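Local coordinates for TRAP dicarboxylate transporter-DctP subunit (Desulfovibrio salexigens, PDB 4N6D), which probably binds a small organic acid in the periplasm and hands it to the membrane subunits of a TRAP (tripartite ATP-independent periplasmic) transporter, at residues 32-37 with 63-68; 105-110 with 324-329; 150-155 with 226-231. One frame throughout, in Å; residues are numbered along the deposited sequence. Where two conformers were deposited one is given.

Contact 1: 32-37 with 63-68; sequences LSYANF and VQVQTY
Leu32 joins strand 63-68 in parallel by giving its N-H to Gln64 O over 2.9 Å and taking the N-H of Gln66 on its own O at 2.8 Å. That O is also approached by the alpha hydrogen of Val65, so two neighbouring residues of the other strand share one acceptor. On the side of Tyr34 and Val65, Leu32 CD1 rests 3.8 Å from Val63 CG1. Ser33 points to the other face, where its CB lies 3.9 Å from CE1 of the Tyr68 ring. Tyr34 continues the ladder, N to Gln66 O and O from Tyr68 N. Its CB sits on Val65 CG1 at 3.9 Å, but with CG anti to the backbone N (chi1 -170°) the ring leads off the partner strand, toward Gln47, which bonds its hydroxyl. Tyr34 O also lies in the plane of the Tyr68 ring, at its edge, 3.9 Å from CD1. Past Ala35, which pairs with Tyr68, Asn36 N reaches Tyr68 O at 3.1 Å from well above the carbonyl plane, a poorer approach than in the earlier rungs. Strands 30-35 and 63-68, with helix 43-58 between them in sequence, form a beta-alpha-beta crossover; the helix covers the Tyr34 and Val65 face, with Met48 on Tyr34 and Val55 on Val63. Strand 63-68 is outermost in its five-stranded sheet, while strand 90-94 flanks 30-35 across its other edge, Ile90 bonding the backbone of Ser33 and Ala35.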
ATOM      1  N   LEU A  32      -7.115 -14.032 -20.531  1.00 12.03           N
ATOM      2  CA  LEU A  32      -6.029 -13.758 -19.595  1.00 10.90           C
ATOM      3  C   LEU A  32      -6.396 -14.194 -18.179  1.00 10.11           C
ATOM      4  O   LEU A  32      -7.472 -13.848 -17.682  1.00 13.17           O
ATOM      5  CB  LEU A  32      -5.735 -12.271 -19.578  1.00  9.78           C
ATOM      6  CG  LEU A  32      -5.338 -11.662 -20.921  1.00 11.47           C
ATOM      7  CD1 LEU A  32      -5.330 -10.153 -20.846  1.00 12.49           C
ATOM      8  CD2 LEU A  32      -3.993 -12.232 -21.362  1.00 15.88           C
ATOM      9  N   SER A  33      -5.488 -14.885 -17.503  1.00  7.37           N
ATOM     10  CA  SER A  33      -5.663 -15.210 -16.098  1.00  7.31           C
ATOM     11  C   SER A  33      -4.983 -14.151 -15.229  1.00  7.34           C
ATOM     12  O   SER A  33      -3.918 -13.661 -15.578  1.00  8.69           O
ATOM     13  CB  SER A  33      -5.068 -16.586 -15.780  1.00  8.59           C
ATOM     14  OG  SER A  33      -3.703 -16.602 -16.177  1.00 11.74           O
ATOM     15  N   TYR A  34      -5.608 -13.805 -14.103  1.00  6.97           N
ATOM     16  CA  TYR A  34      -5.129 -12.747 -13.231  1.00  7.37           C
ATOM     17  C   TYR A  34      -5.074 -13.319 -11.812  1.00  7.52           C
ATOM     18  O   TYR A  34      -6.107 -13.564 -11.164  1.00  9.76           O
ATOM     19  CB  TYR A  34      -6.073 -11.543 -13.400  1.00  9.03           C
ATOM     20  CG  TYR A  34      -5.676 -10.224 -12.782  1.00  7.15           C
ATOM     21  CD1 TYR A  34      -6.005  -9.044 -13.416  1.00  8.06           C
ATOM     22  CD2 TYR A  34      -5.044 -10.143 -11.548  1.00  7.26           C
ATOM     23  CE1 TYR A  34      -5.708  -7.806 -12.849  1.00  8.34           C
ATOM     24  CE2 TYR A  34      -4.732  -8.908 -10.986  1.00  7.34           C
ATOM     25  CZ  TYR A  34      -5.080  -7.747 -11.642  1.00  9.76           C
ATOM     26  OH  TYR A  34      -4.814  -6.503 -11.115  1.00  9.15           O
ATOM     27  N   ALA A  35      -3.850 -13.596 -11.360  1.00  7.60           N
ATOM     28  CA  ALA A  35      -3.605 -14.152 -10.033  1.00  9.03           C
ATOM     29  C   ALA A  35      -3.534 -13.031  -9.007  1.00 10.02           C
ATOM     30  O   ALA A  35      -3.001 -11.970  -9.285  1.00  8.04           O
ATOM     31  CB  ALA A  35      -2.307 -14.952 -10.029  1.00  8.55           C
ATOM     32  N   ASN A  36      -4.064 -13.286  -7.820  1.00  9.43           N
ATOM     33  CA  ASN A  36      -4.037 -12.310  -6.744  1.00  7.94           C
ATOM     34  C   ASN A  36      -3.988 -13.042  -5.413  1.00 13.95           C
ATOM     35  O   ASN A  36      -4.787 -13.936  -5.179  1.00 15.73           O
ATOM     36  CB  ASN A  36      -5.272 -11.418  -6.846  1.00 10.15           C
ATOM     37  CG  ASN A  36      -4.980  -9.984  -6.531  1.00  9.37           C
ATOM     38  OD1 ASN A  36      -4.181  -9.684  -5.638  1.00 12.51           O
ATOM     39  ND2 ASN A  36      -5.627  -9.078  -7.264  1.00  7.69           N
ATOM     40  N   PHE A  37      -3.054 -12.685  -4.542  1.00 11.92           N
ATOM     41  CA  PHE A  37      -2.806 -13.491  -3.358  1.00  9.86           C
ATOM     42  C   PHE A  37      -3.802 -13.292  -2.174  1.00 10.82           C
ATOM     43  O   PHE A  37      -4.128 -14.261  -1.472  1.00 13.76           O
ATOM     44  CB  PHE A  37      -1.358 -13.320  -2.885  1.00 10.97           C
ATOM     45  CG  PHE A  37      -1.058 -11.965  -2.334  1.00 12.30           C
ATOM     46  CD1 PHE A  37      -1.354 -11.655  -1.005  1.00  9.88           C
ATOM     47  CD2 PHE A  37      -0.494 -10.988  -3.139  1.00 14.08           C
ATOM     48  CE1 PHE A  37      -1.089 -10.391  -0.500  1.00 15.71           C
ATOM     49  CE2 PHE A  37      -0.238  -9.720  -2.644  1.00 14.49           C
ATOM     50  CZ  PHE A  37      -0.538  -9.424  -1.318  1.00 19.12           C
ATOM     51  N   VAL A  63     -11.221  -9.317 -25.328  1.00 11.54           N
ATOM     52  CA  VAL A  63     -10.446  -9.874 -24.223  1.00 12.20           C
ATOM     53  C   VAL A  63     -11.385 -10.314 -23.118  1.00 11.06           C
ATOM     54  O   VAL A  63     -12.339  -9.599 -22.785  1.00 11.82           O
ATOM     55  CB  VAL A  63      -9.494  -8.810 -23.609  1.00 12.41           C
ATOM     56  CG1 VAL A  63      -8.733  -9.372 -22.403  1.00 10.26           C
ATOM     57  CG2 VAL A  63      -8.517  -8.313 -24.653  1.00 15.94           C
ATOM     58  N   GLN A  64     -11.133 -11.496 -22.570  1.00  9.57           N
ATOM     59  CA  GLN A  64     -11.783 -11.931 -21.346  1.00 10.88           C
ATOM     60  C   GLN A  64     -10.708 -12.150 -20.286  1.00 12.20           C
ATOM     61  O   GLN A  64      -9.588 -12.543 -20.602  1.00 12.51           O
ATOM     62  CB  GLN A  64     -12.611 -13.210 -21.562  1.00 14.49           C
ATOM     63  CG  GLN A  64     -11.809 -14.439 -21.846  1.00 14.38           C
ATOM     64  CD  GLN A  64     -12.690 -15.650 -22.089  1.00 17.57           C
ATOM     65  OE1 GLN A  64     -13.851 -15.521 -22.514  1.00 17.76           O
ATOM     66  NE2 GLN A  64     -12.152 -16.832 -21.815  1.00 19.59           N
ATOM     67  N   VAL A  65     -11.065 -11.901 -19.032  1.00 10.07           N
ATOM     68  CA  VAL A  65     -10.150 -12.069 -17.902  1.00 11.63           C
ATOM     69  C   VAL A  65     -10.760 -13.012 -16.862  1.00 12.44           C
ATOM     70  O   VAL A  65     -11.904 -12.812 -16.419  1.00 13.82           O
ATOM     71  CB  VAL A  65      -9.883 -10.698 -17.235  1.00 11.71           C
ATOM     72  CG1 VAL A  65      -8.855 -10.844 -16.100  1.00 12.78           C
ATOM     73  CG2 VAL A  65      -9.402  -9.705 -18.254  1.00 12.36           C
ATOM     74  N   GLN A  66     -10.036 -14.073 -16.505  1.00 10.88           N
ATOM     75  CA  GLN A  66     -10.437 -14.921 -15.392  1.00  9.87           C
ATOM     76  C   GLN A  66      -9.614 -14.542 -14.176  1.00 13.65           C
ATOM     77  O   GLN A  66      -8.388 -14.527 -14.237  1.00 10.07           O
ATOM     78  CB  GLN A  66     -10.161 -16.398 -15.662  1.00 12.70           C
ATOM     79  CG  GLN A  66     -11.046 -17.009 -16.701  1.00 22.62           C
ATOM     80  CD  GLN A  66     -10.694 -16.503 -18.069  1.00 24.12           C
ATOM     81  OE1 GLN A  66     -11.524 -15.900 -18.753  1.00 20.95           O
ATOM     82  NE2 GLN A  66      -9.453 -16.746 -18.485  1.00 24.14           N
ATOM     83  N   THR A  67     -10.299 -14.252 -13.077  1.00 10.67           N
ATOM     84  CA  THR A  67      -9.631 -13.835 -11.855  1.00  9.76           C
ATOM     85  C   THR A  67      -9.510 -14.964 -10.835  1.00 10.94           C
ATOM     86  O   THR A  67     -10.391 -15.826 -10.696  1.00 13.12           O
ATOM     87  CB  THR A  67     -10.336 -12.640 -11.227  1.00  9.22           C
ATOM     88  OG1 THR A  67     -11.662 -13.005 -10.835  1.00 12.49           O
ATOM     89  CG2 THR A  67     -10.388 -11.465 -12.200  1.00 10.39           C
ATOM     90  N   TYR A  68      -8.404 -14.927 -10.097  1.00  9.77           N
ATOM     91  CA  TYR A  68      -8.100 -15.924  -9.100  1.00 12.18           C
ATOM     92  C   TYR A  68      -7.682 -15.253  -7.790  1.00 11.79           C
ATOM     93  O   TYR A  68      -6.501 -15.234  -7.453  1.00 11.36           O
ATOM     94  CB  TYR A  68      -6.973 -16.817  -9.616  1.00 12.53           C
ATOM     95  CG  TYR A  68      -7.359 -17.643 -10.823  1.00 11.45           C
ATOM     96  CD1 TYR A  68      -7.297 -17.121 -12.095  1.00 10.11           C
ATOM     97  CD2 TYR A  68      -7.781 -18.951 -10.671  1.00 11.20           C
ATOM     98  CE1 TYR A  68      -7.638 -17.874 -13.207  1.00 11.86           C
ATOM     99  CE2 TYR A  68      -8.121 -19.711 -11.751  1.00 10.88           C
ATOM    100  CZ  TYR A  68      -8.048 -19.179 -13.024  1.00  9.73           C
ATOM    101  OH  TYR A  68      -8.415 -19.968 -14.086  1.00 10.76           O
TER

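Contact 2: 105-110 with 324-329; sequences SSVFEL and AVLSDV
Val107 carries most of this contact, touching Val325, Leu326 and Val329 of helix 322-337. Its CG2 meets Leu326 CD2 at 3.6 Å, the closest approach between the two segments. Its CG1 is shared by two valines, lying 3.9 Å from Val325 CG1 and 4.0 Å from Val329 CG2. With CG1 between the backbone N and the carbonyl carbon (chi1 68°) and CG2 anti to N, both methyls face the helix: CG1 lies against both valines, while CG2 reaches Leu326 and also touches Val325. Phe108 adds the far end of its ring: CE2 is 4.1 Å from Val329 CG2, and CZ comes equally near the other methyl of that valine, ring and valine running past each other in opposite directions. Leu110 adds a looser touch, its CD1 4.4 Å from the same Leu326 CD2 that Val107 uses. The 3-10 turn 105-109 sets these side chains, Phe108 N bonding Ser105 O and Leu110 N bonding Val107 O, while Val329 N to Val325 O keeps the two valines one helical turn apart. Farther out, Trp311 of helix 294-317 packs on Val107 and Leu110 and bonds Ser106 OG, helix 117-131 places Leu127 against Val107 and Phe108, and Phe114 meets the Phe108 ring with planes about 45° apart. The polar fastening lies beside this core: Asp328 forms a salt bridge with Lys130. Between the two segments, then, the union is wholly apolar, resting on the methyls of branched side chains and one ring, most of them buried, rather than on directional bonds.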
ATOM      1  N   SER A 105      11.445   1.083  -6.515  1.00  6.27           N
ATOM      2  CA  SER A 105      10.048   1.274  -6.133  1.00  7.77           C
ATOM      3  C   SER A 105       9.797   1.066  -4.653  1.00  7.78           C
ATOM      4  O   SER A 105       8.823   1.594  -4.115  1.00  8.52           O
ATOM      5  CB  SER A 105       9.114   0.374  -6.945  1.00  8.10           C
ATOM      6  OG  SER A 105       9.257   0.632  -8.349  1.00 12.30           O
ATOM      7  N   SER A 106      10.660   0.294  -3.996  1.00  7.30           N
ATOM      8  CA  SER A 106      10.577   0.095  -2.545  1.00  7.07           C
ATOM      9  C   SER A 106      10.683   1.404  -1.736  1.00  8.11           C
ATOM     10  O   SER A 106      10.432   1.421  -0.534  1.00  9.27           O
ATOM     11  CB  SER A 106      11.643  -0.892  -2.083  1.00  9.13           C
ATOM     12  OG  SER A 106      12.948  -0.426  -2.360  1.00  8.77           O
ATOM     13  N   VAL A 107      11.073   2.493  -2.394  1.00  6.96           N
ATOM     14  CA  VAL A 107      11.126   3.783  -1.705  1.00  7.23           C
ATOM     15  C   VAL A 107       9.761   4.059  -1.105  1.00  7.85           C
ATOM     16  O   VAL A 107       9.638   4.687  -0.019  1.00  8.82           O
ATOM     17  CB  VAL A 107      11.565   4.923  -2.657  1.00  7.47           C
ATOM     18  CG1 VAL A 107      10.508   5.204  -3.704  1.00  6.24           C
ATOM     19  CG2 VAL A 107      11.899   6.181  -1.866  1.00 10.24           C
ATOM     20  N   PHE A 108       8.710   3.562  -1.762  1.00  7.97           N
ATOM     21  CA  PHE A 108       7.349   3.834  -1.288  1.00  8.59           C
ATOM     22  C   PHE A 108       6.937   3.038  -0.056  1.00  7.57           C
ATOM     23  O   PHE A 108       5.809   3.200   0.431  1.00  9.74           O
ATOM     24  CB  PHE A 108       6.305   3.668  -2.392  1.00  8.71           C
ATOM     25  CG  PHE A 108       6.074   4.922  -3.154  1.00  6.42           C
ATOM     26  CD1 PHE A 108       5.125   5.823  -2.721  1.00 13.88           C
ATOM     27  CD2 PHE A 108       6.850   5.241  -4.248  1.00  7.65           C
ATOM     28  CE1 PHE A 108       4.918   7.010  -3.387  1.00 13.45           C
ATOM     29  CE2 PHE A 108       6.629   6.459  -4.927  1.00  9.07           C
ATOM     30  CZ  PHE A 108       5.675   7.331  -4.461  1.00 12.58           C
ATOM     31  N   GLU A 109       7.832   2.202   0.466  1.00  6.65           N
ATOM     32  CA  GLU A 109       7.617   1.531   1.764  1.00  6.37           C
ATOM     33  C   GLU A 109       8.009   2.408   2.966  1.00  8.38           C
ATOM     34  O   GLU A 109       7.639   2.122   4.077  1.00  9.28           O
ATOM     35  CB  GLU A 109       8.420   0.233   1.817  1.00  9.17           C
ATOM     36  CG  GLU A 109       8.059  -0.729   0.710  1.00  9.49           C
ATOM     37  CD  GLU A 109       9.143  -1.756   0.427  1.00 14.35           C
ATOM     38  OE1 GLU A 109      10.031  -1.948   1.278  1.00 16.00           O
ATOM     39  OE2 GLU A 109       9.100  -2.364  -0.660  1.00 11.88           O
ATOM     40  N   LEU A 110       8.748   3.476   2.711  1.00  6.98           N
ATOM     41  CA  LEU A 110       9.343   4.276   3.757  1.00  7.93           C
ATOM     42  C   LEU A 110       8.336   5.295   4.288  1.00  8.14           C
ATOM     43  O   LEU A 110       7.376   5.638   3.613  1.00  7.30           O
ATOM     44  CB  LEU A 110      10.538   5.063   3.189  1.00  7.26           C
ATOM     45  CG  LEU A 110      11.671   4.193   2.679  1.00 10.68           C
ATOM     46  CD1 LEU A 110      12.705   5.046   1.927  1.00  7.71           C
ATOM     47  CD2 LEU A 110      12.306   3.422   3.824  1.00 11.53           C
ATOM     48  N   ALA A 324      18.138  11.336  -5.338  1.00  7.82           N
ATOM     49  CA  ALA A 324      17.365  11.883  -6.443  1.00  8.32           C
ATOM     50  C   ALA A 324      15.942  11.349  -6.431  1.00  8.80           C
ATOM     51  O   ALA A 324      14.980  12.088  -6.702  1.00  8.88           O
ATOM     52  CB  ALA A 324      18.043  11.613  -7.784  1.00  9.05           C
ATOM     53  N   VAL A 325      15.798  10.054  -6.147  1.00  7.91           N
ATOM     54  CA  VAL A 325      14.489   9.434  -6.094  1.00  7.44           C
ATOM     55  C   VAL A 325      13.668  10.049  -4.957  1.00  7.91           C
ATOM     56  O   VAL A 325      12.490  10.383  -5.147  1.00  8.44           O
ATOM     57  CB  VAL A 325      14.611   7.916  -5.868  1.00  6.59           C
ATOM     58  CG1 VAL A 325      13.249   7.294  -5.583  1.00  9.75           C
ATOM     59  CG2 VAL A 325      15.263   7.236  -7.083  1.00 10.26           C
ATOM     60  N   LEU A 326      14.266  10.200  -3.774  1.00  6.86           N
ATOM     61  CA  LEU A 326      13.533  10.768  -2.639  1.00  7.08           C
ATOM     62  C   LEU A 326      13.067  12.190  -2.932  1.00  7.35           C
ATOM     63  O   LEU A 326      11.976  12.581  -2.565  1.00  8.85           O
ATOM     64  CB  LEU A 326      14.374  10.764  -1.367  1.00  6.98           C
ATOM     65  CG  LEU A 326      14.607   9.376  -0.752  1.00  6.60           C
ATOM     66  CD1 LEU A 326      15.825   9.342   0.143  1.00  6.70           C
ATOM     67  CD2 LEU A 326      13.374   8.911  -0.013  1.00  8.86           C
ATOM     68  N   SER A 327      13.901  12.976  -3.583  0.51  7.68           N
ATOM     69  CA  SER A 327      13.494  14.321  -3.986  0.51  9.12           C
ATOM     70  C   SER A 327      12.267  14.250  -4.877  0.51  9.18           C
ATOM     71  O   SER A 327      11.271  14.952  -4.672  0.51 11.18           O
ATOM     72  CB  SER A 327      14.606  15.008  -4.758  0.51  9.69           C
ATOM     73  OG  SER A 327      15.708  15.285  -3.924  0.51  9.51           O
ATOM     74  N   ASP A 328      12.350  13.414  -5.899  1.00  9.14           N
ATOM     75  CA  ASP A 328      11.252  13.283  -6.830  1.00  9.62           C
ATOM     76  C   ASP A 328       9.961  12.812  -6.162  1.00  9.52           C
ATOM     77  O   ASP A 328       8.872  13.246  -6.535  1.00 10.28           O
ATOM     78  CB  ASP A 328      11.627  12.334  -7.961  1.00  8.55           C
ATOM     79  CG  ASP A 328      12.622  12.939  -8.920  1.00 16.75           C
ATOM     80  OD1 ASP A 328      12.851  14.170  -8.848  1.00 16.45           O
ATOM     81  OD2 ASP A 328      13.159  12.172  -9.761  1.00 13.26           O
ATOM     82  N   VAL A 329      10.080  11.950  -5.158  1.00  7.37           N
ATOM     83  CA  VAL A 329       8.913  11.438  -4.451  1.00  8.01           C
ATOM     84  C   VAL A 329       8.221  12.594  -3.721  1.00 10.57           C
ATOM     85  O   VAL A 329       6.994  12.698  -3.759  1.00  9.71           O
ATOM     86  CB  VAL A 329       9.281  10.318  -3.466  1.00  9.04           C
ATOM     87  CG1 VAL A 329       8.117   9.973  -2.543  1.00 10.66           C
ATOM     88  CG2 VAL A 329       9.680   9.071  -4.259  1.00  8.35           C
TER

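Contact 3: 150-155 with 226-231; sequences SNIMTK and TETNTA
Ser150 meets the other segment through both backbone polar atoms: its N bonds Ala231 O at 2.8 Å, and its O takes the N-H of Thr230 at 2.9 Å. Two residues on, Ile152 and Thr226 form an antiparallel hydrogen-bonded pair, Thr226 N to Ile152 O (2.7 Å) and Ile152 N to Thr226 O. Between these pairs residues 227-229 make a turn opposite the single residue Asn151, whose side chain fills in. With CG anti to the carbonyl carbon (chi1 -70°), its OD1 reaches into the turn and accepts Asn229 N at 2.8 Å, tilted 26° from the amide plane. Its ND2 donates to a water at 3.0 Å, which donates in turn to Glu227 OE2 and Asn229 OD1. Thr228 and Thr230 join their hydroxyls at 2.8 Å within the turn, while the side chains of Thr228 and Ile152 cross at about a right angle, CG2 of Thr228 3.9 Å from CD1 of Ile152. A second water donates to both Thr154 OG1 and Thr226 OG1; the latter also bonds Val158 O. On the other edge of strand 151-154, strand 205-208 pairs with Asn151 and Met153. Where regular pairing lapses, the Asn151 carbonyl therefore takes the place of a backbone acceptor and a water serves its amide nitrogen, giving this buried amide partners at both ends where the chain leaves strand 224-226 toward strand 234-240.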
ATOM      1  N   SER A 150      -0.495   3.553   7.262  1.00  9.76           N
ATOM      2  CA  SER A 150      -0.536   2.853   8.542  1.00  8.12           C
ATOM      3  C   SER A 150      -0.634   3.829   9.690  1.00  9.44           C
ATOM      4  O   SER A 150       0.096   4.813   9.732  1.00 10.78           O
ATOM      5  CB  SER A 150       0.731   2.042   8.683  1.00 11.11           C
ATOM      6  OG  SER A 150       0.770   1.062   7.644  1.00 17.70           O
ATOM      7  N   ASN A 151      -1.512   3.498  10.628  1.00 10.37           N
ATOM      8  CA  ASN A 151      -1.850   4.329  11.768  1.00  9.45           C
ATOM      9  C   ASN A 151      -1.940   3.451  13.020  1.00 10.53           C
ATOM     10  O   ASN A 151      -1.948   2.218  12.936  1.00 13.01           O
ATOM     11  CB  ASN A 151      -3.181   5.011  11.507  1.00 11.09           C
ATOM     12  CG  ASN A 151      -3.086   6.066  10.426  1.00 10.53           C
ATOM     13  OD1 ASN A 151      -2.359   7.046  10.574  1.00 10.42           O
ATOM     14  ND2 ASN A 151      -3.841   5.898   9.347  1.00 10.60           N
ATOM     15  N   ILE A 152      -1.997   4.096  14.182  1.00  8.99           N
ATOM     16  CA  ILE A 152      -1.945   3.384  15.451  1.00  9.60           C
ATOM     17  C   ILE A 152      -3.333   3.369  16.060  1.00 15.24           C
ATOM     18  O   ILE A 152      -3.900   4.422  16.339  1.00 15.37           O
ATOM     19  CB  ILE A 152      -0.943   4.063  16.396  1.00 12.49           C
ATOM     20  CG1 ILE A 152       0.450   4.002  15.774  1.00 16.36           C
ATOM     21  CG2 ILE A 152      -0.929   3.380  17.771  1.00 15.18           C
ATOM     22  CD1 ILE A 152       1.524   4.756  16.533  1.00 21.54           C
ATOM     23  N   MET A 153      -3.874   2.165  16.253  1.00 10.62           N
ATOM     24  CA  MET A 153      -5.215   1.968  16.764  1.00 10.84           C
ATOM     25  C   MET A 153      -5.099   1.219  18.087  1.00 11.92           C
ATOM     26  O   MET A 153      -4.533   0.118  18.141  1.00 12.55           O
ATOM     27  CB  MET A 153      -6.020   1.149  15.773  1.00 12.15           C
ATOM     28  CG  MET A 153      -6.265   1.867  14.445  1.00 11.36           C
ATOM     29  SD  MET A 153      -6.763   0.726  13.145  1.00 13.89           S
ATOM     30  CE  MET A 153      -5.150   0.122  12.649  1.00 15.90           C
ATOM     31  N   THR A 154      -5.638   1.800  19.151  1.00 11.92           N
ATOM     32  CA  THR A 154      -5.339   1.322  20.499  1.00 12.69           C
ATOM     33  C   THR A 154      -6.527   1.316  21.463  1.00 15.35           C
ATOM     34  O   THR A 154      -7.539   1.980  21.236  1.00 13.11           O
ATOM     35  CB  THR A 154      -4.243   2.200  21.156  1.00 14.91           C
ATOM     36  OG1 THR A 154      -4.641   3.576  21.103  1.00 16.12           O
ATOM     37  CG2 THR A 154      -2.896   2.023  20.463  1.00 14.94           C
ATOM     38  N   LYS A 155      -6.382   0.543  22.535  1.00 14.21           N
ATOM     39  CA  LYS A 155      -7.397   0.435  23.582  1.00 15.01           C
ATOM     40  C   LYS A 155      -7.477   1.681  24.426  1.00 14.93           C
ATOM     41  O   LYS A 155      -8.552   2.064  24.872  1.00 16.60           O
ATOM     42  CB  LYS A 155      -7.091  -0.758  24.498  1.00 22.35           C
ATOM     43  CG  LYS A 155      -7.093  -2.089  23.787  1.00 21.19           C
ATOM     44  CD  LYS A 155      -6.806  -3.253  24.733  1.00 23.98           C
ATOM     45  CE  LYS A 155      -7.754  -3.278  25.897  1.00 24.50           C
ATOM     46  NZ  LYS A 155      -7.398  -4.423  26.798  1.00 27.04           N
ATOM     47  N   THR A 226      -5.012   6.936  16.408  1.00 10.19           N
ATOM     48  CA  THR A 226      -4.040   8.024  16.255  1.00  9.15           C
ATOM     49  C   THR A 226      -3.487   8.051  14.840  1.00 10.45           C
ATOM     50  O   THR A 226      -2.834   7.103  14.402  1.00 10.38           O
ATOM     51  CB  THR A 226      -2.919   7.875  17.284  1.00 11.96           C
ATOM     52  OG1 THR A 226      -3.506   7.929  18.595  1.00 12.10           O
ATOM     53  CG2 THR A 226      -1.898   9.003  17.136  1.00 12.69           C
ATOM     54  N   GLU A 227      -3.770   9.130  14.124  1.00 10.52           N
ATOM     55  CA  GLU A 227      -3.410   9.237  12.718  1.00 10.59           C
ATOM     56  C   GLU A 227      -1.981   9.745  12.572  1.00  9.41           C
ATOM     57  O   GLU A 227      -1.693  10.944  12.578  1.00 12.64           O
ATOM     58  CB  GLU A 227      -4.392  10.129  11.955  1.00 11.93           C
ATOM     59  CG  GLU A 227      -4.317   9.921  10.433  1.00 16.07           C
ATOM     60  CD  GLU A 227      -5.373  10.690   9.653  1.00 21.69           C
ATOM     61  OE1 GLU A 227      -5.697  11.827  10.072  1.00 23.32           O
ATOM     62  OE2 GLU A 227      -5.887  10.144   8.634  1.00 16.80           O
ATOM     63  N   THR A 228      -1.071   8.797  12.488  1.00  7.52           N
ATOM     64  CA  THR A 228       0.345   9.081  12.309  1.00  7.92           C
ATOM     65  C   THR A 228       0.743   9.136  10.830  1.00  9.32           C
ATOM     66  O   THR A 228       1.806   9.677  10.497  1.00  9.01           O
ATOM     67  CB  THR A 228       1.193   7.992  12.962  1.00 12.21           C
ATOM     68  OG1 THR A 228       0.796   6.714  12.442  1.00  9.27           O
ATOM     69  CG2 THR A 228       1.032   8.000  14.467  1.00 14.51           C
ATOM     70  N   ASN A 229      -0.090   8.579   9.952  1.00  8.95           N
ATOM     71  CA  ASN A 229       0.204   8.541   8.514  1.00  9.81           C
ATOM     72  C   ASN A 229       1.630   8.064   8.254  1.00  8.13           C
ATOM     73  O   ASN A 229       2.424   8.706   7.551  1.00  8.63           O
ATOM     74  CB  ASN A 229      -0.042   9.915   7.857  1.00  9.42           C
ATOM     75  CG  ASN A 229      -1.506  10.137   7.521  1.00  9.82           C
ATOM     76  OD1 ASN A 229      -2.188   9.213   7.079  1.00 13.67           O
ATOM     77  ND2 ASN A 229      -2.007  11.344   7.773  1.00 10.62           N
ATOM     78  N   THR A 230       1.935   6.894   8.788  1.00  7.20           N
ATOM     79  CA  THR A 230       3.333   6.490   8.882  1.00  8.11           C
ATOM     80  C   THR A 230       3.957   6.094   7.544  1.00 10.46           C
ATOM     81  O   THR A 230       4.980   6.636   7.144  1.00 12.18           O
ATOM     82  CB  THR A 230       3.493   5.402   9.941  1.00  9.56           C
ATOM     83  OG1 THR A 230       3.164   5.968  11.209  1.00 11.17           O
ATOM     84  CG2 THR A 230       4.917   4.908   9.981  1.00 10.62           C
ATOM     85  N   ALA A 231       3.337   5.160   6.847  1.00  9.08           N
ATOM     86  CA  ALA A 231       3.889   4.650   5.603  1.00  9.97           C
ATOM     87  C   ALA A 231       2.749   3.930   4.910  1.00  9.60           C
ATOM     88  O   ALA A 231       1.769   3.571   5.559  1.00 12.43           O
ATOM     89  CB  ALA A 231       5.033   3.655   5.873  1.00  9.44           C
TER
HETATM   90  O   HOH W   1      -4.492   8.067   7.385  1.00 14.97           O
HETATM   91  O   HOH W   2      -4.852   6.256  20.286  1.00 12.65           O

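The three contacts differ in chemistry as in place. Contact 1 is partly buried, at the outer edge of the five-stranded sheet, and relies on regular parallel backbone bonds; contact 3 is buried where the four-stranded sheet gives way to a loop, on the opposite side of the chain's centre, and mixes antiparallel pairing with side-chain and water bridges. Contact 2, also buried, is purely apolar. The centres of contacts 1 and 3 are 34 Å apart. Contact 3 is nested within the loop that contact 2 closes, and these two touch, Ala231 CB lying 3.5 Å from Glu109 O. Strand 234-240, which follows segment 226-231, lies in contact 1's sheet, linking the two sheets along the chain.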